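Local coordinates for protein AvrA (Salmonella typhimurium, PDB 6BE0) that binds inositol hexakisphosphate and, as a YopJ-family bacterial effector, probably transfers acetyl groups from acetyl-CoA to serine and threonine residues of target proteins, at residues A[70-75]-A[88-93]; A[131-136]-A[210-215]. One frame throughout, in Å; residues are numbered along the deposited sequence.

Interactions 1 and 2 are both made on one five-stranded mixed sheet, but at different places along it. Interaction 1 sets helix 65-82 against strand 88-91, an outermost strand of the sheet; interaction 2 sets the end of helix 205-212 against the hairpin that joins strands 125-133 and 136-143. Their centres lie 27 Å apart, and their nearest atoms about 12 Å, so neither touches the other. Inositol hexakisphosphate is bound closer to interaction 1, about 12 Å from the side chain of Met72, whose side chain is also about 9 Å from that of the ligand-binding Lys195. Interaction 2 lies away from the known ligand sites.

Interaction 1: A[70-75]-A[88-93]; sequences EMMPFL and LKFVMS
Met72 and Phe90 carry this contact: the methionine sets its CG methylene over one face of the phenyl ring. Met72 CG lies 3.9 Å from the centroid of the Phe90 ring and 16° off the ring normal, the geometry of a CH-pi contact, displaced slightly toward the rim. The nearest ring atom is CD1, with Met72 CG and Phe90 CD1 3.8 Å apart. The sulfur does not do the touching. Met72 has CG turned anti to the backbone N (chi1 -161°), which brings the methylene to the ring, and the chain then bends at chi2 and chi3, carrying SD and CE away from Phe90. The two side chains cross at about a right angle. Phe90 likewise holds its CG anti to the backbone N (chi1 176°), and its ring reaches from the strand to the helix. Pro73 adds a second, looser touch at an oblique angle to the ring, with its CG 4.4 Å from Phe90 CD2; Pro73 itself is exposed, whereas Met72 is buried. The backbones come closest at Pro73 and Phe90, whose CA atoms are 6.8 Å apart, and the two segments meet through apolar side chains alone. Phe90 also touches Leu69 and Val76 of the same helix, and Met72 reaches Leu115 of strand 111-117, the neighbour that pairs in parallel with 88-91 through backbone hydrogen bonds of Lys89 and Val91. On another side of the helix, Met71 and Leu75 pack on helix 287-300. The arrangement is that of a helix laid against the edge strand of an alpha/beta sheet, here joining helix 65-82 to the mixed sheet of the YopJ acetyltransferase domain, which belongs to the papain-like CA peptidase clan.

Interaction 2: A[131-136]-A[210-215]; sequences RVMDGK and DNICER
Ile212, at the end of helix 205-212, puts its two branches against the two residues that flank the turn of a beta hairpin. Its CD1 meets the CB of Met133 at 3.5 Å, while its CG2 methyl sits against the start of the Lys136 chain, 3.5 Å from Lys136 CD and 3.7 Å from Lys136 CB, the two side chains crossing at a slant. With CG1 beside the backbone N (chi1 -70°) and CG2 anti to it, the branches diverge toward separate partners. This is the close-packed part, and Ile212 is buried in it; Tyr171 of strand 170-176 and Ser138 also touch its side chain. Met133 also touches Val205 and His208 farther back on the same helix. Toward the solvent the contact thins. The side chain of Lys136 meets Ile212 through its methylenes, while its carbonyl O lies 4.0 Å from Ile212 CD1; the chain runs on past Ile212, and the amine ends away from the helix. Asp134 and Gly135, at the tip of the type II' turn, are exposed and make no close contact with 210-215. Beyond Ile212 the chain leaves the helix through a Schellman motif at Glu214, and a salt bridge ties this end together: Arg215 NH2 lies 2.6 Å from Asp210 OD1, which it meets nearly along the C-O axis but tilted 21° from the guanidinium plane. Asp210 OD2 is hydrogen-bonded to Tyr231 OH. The whole is a 2:2 beta hairpin, its two-residue turn closed by paired Met133-Lys136 backbone bonds, packed on the C-terminal end of a helix flanking the central alpha/beta sheet.

Interaction 1: A[70-75]-A[88-93]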
# COMPACT_ATOMS: atom_id res chain seq x y z
N GLU A 70 1.10 15.36 -5.17
CA GLU A 70 0.79 16.14 -6.37
C GLU A 70 0.63 15.24 -7.59
O GLU A 70 -0.24 15.48 -8.43
CB GLU A 70 1.89 17.17 -6.63
CG GLU A 70 1.94 18.30 -5.61
CD GLU A 70 3.09 19.26 -5.86
OE1 GLU A 70 3.47 19.45 -7.03
OE2 GLU A 70 3.61 19.82 -4.87
N MET A 71 1.46 14.21 -7.68
CA MET A 71 1.46 13.31 -8.84
C MET A 71 0.36 12.26 -8.77
O MET A 71 0.02 11.64 -9.77
CB MET A 71 2.81 12.60 -8.96
CG MET A 71 3.99 13.52 -9.24
SD MET A 71 3.76 14.60 -10.66
CE MET A 71 3.39 13.41 -11.94
N MET A 72 -0.21 12.07 -7.58
CA MET A 72 -1.07 10.92 -7.32
C MET A 72 -2.28 10.82 -8.25
O MET A 72 -2.60 9.73 -8.73
CB MET A 72 -1.55 10.93 -5.87
CG MET A 72 -2.05 9.57 -5.38
SD MET A 72 -0.83 8.26 -5.57
CE MET A 72 0.46 8.81 -4.45
N PRO A 73 -2.97 11.95 -8.52
CA PRO A 73 -4.11 11.87 -9.44
C PRO A 73 -3.74 11.27 -10.79
O PRO A 73 -4.50 10.47 -11.34
CB PRO A 73 -4.53 13.34 -9.59
CG PRO A 73 -4.08 13.99 -8.34
CD PRO A 73 -2.81 13.30 -7.97
N PHE A 74 -2.58 11.65 -11.31
CA PHE A 74 -2.10 11.11 -12.58
C PHE A 74 -1.68 9.66 -12.43
O PHE A 74 -1.93 8.83 -13.31
CB PHE A 74 -0.92 11.94 -13.09
CG PHE A 74 -1.21 13.41 -13.17
CD1 PHE A 74 -1.98 13.93 -14.20
CD2 PHE A 74 -0.70 14.28 -12.22
CE1 PHE A 74 -2.24 15.28 -14.28
CE2 PHE A 74 -0.96 15.64 -12.30
CZ PHE A 74 -1.73 16.13 -13.33
N LEU A 75 -1.04 9.34 -11.31
CA LEU A 75 -0.58 7.99 -11.05
C LEU A 75 -1.75 7.02 -10.89
O LEU A 75 -1.68 5.87 -11.32
CB LEU A 75 0.30 7.96 -9.80
CG LEU A 75 1.64 8.69 -9.93
CD1 LEU A 75 2.37 8.77 -8.59
CD2 LEU A 75 2.52 8.00 -10.97
N LEU A 88 -9.58 2.04 -8.70
CA LEU A 88 -8.86 2.80 -7.70
C LEU A 88 -9.36 4.24 -7.63
O LEU A 88 -9.55 4.89 -8.66
CB LEU A 88 -7.36 2.79 -7.99
CG LEU A 88 -6.45 3.43 -6.94
CD1 LEU A 88 -6.64 2.77 -5.58
CD2 LEU A 88 -5.00 3.35 -7.37
N LYS A 89 -9.57 4.72 -6.41
CA LYS A 89 -9.98 6.10 -6.16
C LYS A 89 -9.00 6.77 -5.21
O LYS A 89 -8.55 6.16 -4.24
CB LYS A 89 -11.39 6.16 -5.58
CG LYS A 89 -12.50 5.91 -6.59
CD LYS A 89 -12.61 7.05 -7.58
CE LYS A 89 -13.87 6.95 -8.42
NZ LYS A 89 -13.92 8.03 -9.45
N PHE A 90 -8.66 8.02 -5.50
CA PHE A 90 -7.82 8.81 -4.61
C PHE A 90 -8.70 9.76 -3.80
O PHE A 90 -9.39 10.61 -4.37
CB PHE A 90 -6.77 9.59 -5.39
CG PHE A 90 -5.93 10.51 -4.55
CD1 PHE A 90 -5.28 10.03 -3.42
CD2 PHE A 90 -5.79 11.84 -4.88
CE1 PHE A 90 -4.51 10.88 -2.64
CE2 PHE A 90 -5.02 12.69 -4.11
CZ PHE A 90 -4.38 12.21 -2.99
N VAL A 91 -8.66 9.61 -2.48
CA VAL A 91 -9.43 10.45 -1.58
C VAL A 91 -8.47 11.19 -0.65
O VAL A 91 -7.40 10.68 -0.32
CB VAL A 91 -10.45 9.63 -0.76
CG1 VAL A 91 -11.50 9.03 -1.68
CG2 VAL A 91 -9.75 8.54 0.04
N MET A 92 -8.86 12.39 -0.24
CA MET A 92 -7.94 13.30 0.42
C MET A 92 -8.28 13.50 1.89
O MET A 92 -7.75 14.41 2.54
CB MET A 92 -7.95 14.64 -0.32
CG MET A 92 -7.92 14.47 -1.83
SD MET A 92 -7.51 15.97 -2.74
CE MET A 92 -5.75 16.10 -2.38
N SER A 93 -9.15 12.65 2.42
CA SER A 93 -9.46 12.65 3.84
C SER A 93 -10.22 11.39 4.23
O SER A 93 -10.76 10.69 3.37
CB SER A 93 -10.29 13.89 4.21
OG SER A 93 -11.60 13.81 3.68

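Interaction 2: A[131-136]-A[210-215]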
# COMPACT_ATOMS: atom_id res chain seq x y z
N ARG A 131 -14.42 -4.90 -0.54
CA ARG A 131 -14.93 -6.15 -1.09
C ARG A 131 -16.28 -6.51 -0.48
O ARG A 131 -16.39 -6.67 0.74
CB ARG A 131 -13.92 -7.28 -0.84
CG ARG A 131 -14.30 -8.64 -1.42
CD ARG A 131 -13.78 -8.83 -2.84
NE ARG A 131 -12.31 -8.85 -2.89
CZ ARG A 131 -11.57 -9.95 -2.79
NH1 ARG A 131 -12.12 -11.14 -2.63
NH2 ARG A 131 -10.24 -9.85 -2.86
N VAL A 132 -17.32 -6.62 -1.31
CA VAL A 132 -18.60 -7.13 -0.84
C VAL A 132 -18.61 -8.62 -1.11
O VAL A 132 -18.23 -9.08 -2.19
CB VAL A 132 -19.84 -6.43 -1.49
CG1 VAL A 132 -19.63 -4.92 -1.58
CG2 VAL A 132 -20.16 -7.01 -2.85
N MET A 133 -19.04 -9.38 -0.11
CA MET A 133 -18.94 -10.82 -0.13
C MET A 133 -20.20 -11.36 0.54
O MET A 133 -20.52 -10.96 1.66
CB MET A 133 -17.68 -11.28 0.59
CG MET A 133 -17.28 -12.72 0.36
SD MET A 133 -15.63 -13.06 1.02
CE MET A 133 -14.61 -12.27 -0.22
N ASP A 134 -20.91 -12.25 -0.15
CA ASP A 134 -22.25 -12.64 0.26
C ASP A 134 -23.11 -11.37 0.25
O ASP A 134 -23.30 -10.76 -0.80
CB ASP A 134 -22.24 -13.33 1.63
CG ASP A 134 -21.20 -14.44 1.71
OD1 ASP A 134 -20.97 -15.11 0.68
OD2 ASP A 134 -20.61 -14.64 2.79
N GLY A 135 -23.60 -10.95 1.42
CA GLY A 135 -24.34 -9.70 1.53
C GLY A 135 -23.57 -8.63 2.26
O GLY A 135 -23.96 -7.46 2.28
N LYS A 136 -22.45 -9.02 2.86
CA LYS A 136 -21.74 -8.17 3.81
C LYS A 136 -20.57 -7.43 3.17
O LYS A 136 -19.96 -7.91 2.21
CB LYS A 136 -21.26 -9.03 4.99
CG LYS A 136 -22.20 -10.20 5.28
CD LYS A 136 -22.15 -10.65 6.73
CE LYS A 136 -22.89 -11.97 6.93
NZ LYS A 136 -24.30 -11.91 6.43
N ASP A 210 -12.57 -13.68 6.81
CA ASP A 210 -12.37 -13.69 8.26
C ASP A 210 -12.71 -12.34 8.88
O ASP A 210 -13.10 -12.27 10.04
CB ASP A 210 -10.92 -14.08 8.60
CG ASP A 210 -10.65 -15.56 8.41
OD1 ASP A 210 -11.62 -16.35 8.36
OD2 ASP A 210 -9.47 -15.94 8.33
N ASN A 211 -12.55 -11.27 8.11
CA ASN A 211 -12.95 -9.95 8.56
C ASN A 211 -14.46 -9.89 8.74
O ASN A 211 -14.96 -9.39 9.75
CB ASN A 211 -12.49 -8.88 7.56
CG ASN A 211 -12.80 -7.47 8.03
OD1 ASN A 211 -12.91 -7.21 9.23
ND2 ASN A 211 -12.95 -6.54 7.09
N ILE A 212 -15.18 -10.41 7.75
CA ILE A 212 -16.64 -10.45 7.78
C ILE A 212 -17.15 -11.34 8.90
O ILE A 212 -18.10 -10.98 9.61
CB ILE A 212 -17.21 -10.94 6.44
CG1 ILE A 212 -16.99 -9.88 5.36
CG2 ILE A 212 -18.70 -11.25 6.55
CD1 ILE A 212 -17.35 -10.33 3.96
N CYS A 213 -16.54 -12.50 9.07
CA CYS A 213 -16.96 -13.46 10.08
C CYS A 213 -16.40 -13.08 11.45
O CYS A 213 -16.63 -13.79 12.44
CB CYS A 213 -16.52 -14.87 9.70
SG CYS A 213 -17.28 -15.49 8.17
N GLU A 214 -15.67 -11.97 11.50
CA GLU A 214 -15.09 -11.47 12.74
C GLU A 214 -14.17 -12.51 13.37
O GLU A 214 -14.26 -12.80 14.57
CB GLU A 214 -16.20 -11.06 13.72
CG GLU A 214 -17.26 -10.17 13.09
CD GLU A 214 -18.25 -9.63 14.10
OE1 GLU A 214 -17.83 -8.88 15.00
OE2 GLU A 214 -19.46 -9.96 14.00
N ARG A 215 -13.28 -13.07 12.55
CA ARG A 215 -12.30 -14.05 13.00
C ARG A 215 -10.88 -13.57 12.69
O ARG A 215 -9.93 -14.35 12.74
CB ARG A 215 -12.53 -15.40 12.33
CG ARG A 215 -13.93 -15.96 12.48
CD ARG A 215 -14.00 -17.37 11.92
NE ARG A 215 -13.60 -17.42 10.51
CZ ARG A 215 -14.42 -17.61 9.48
NH1 ARG A 215 -15.72 -17.78 9.66
NH2 ARG A 215 -13.92 -17.63 8.25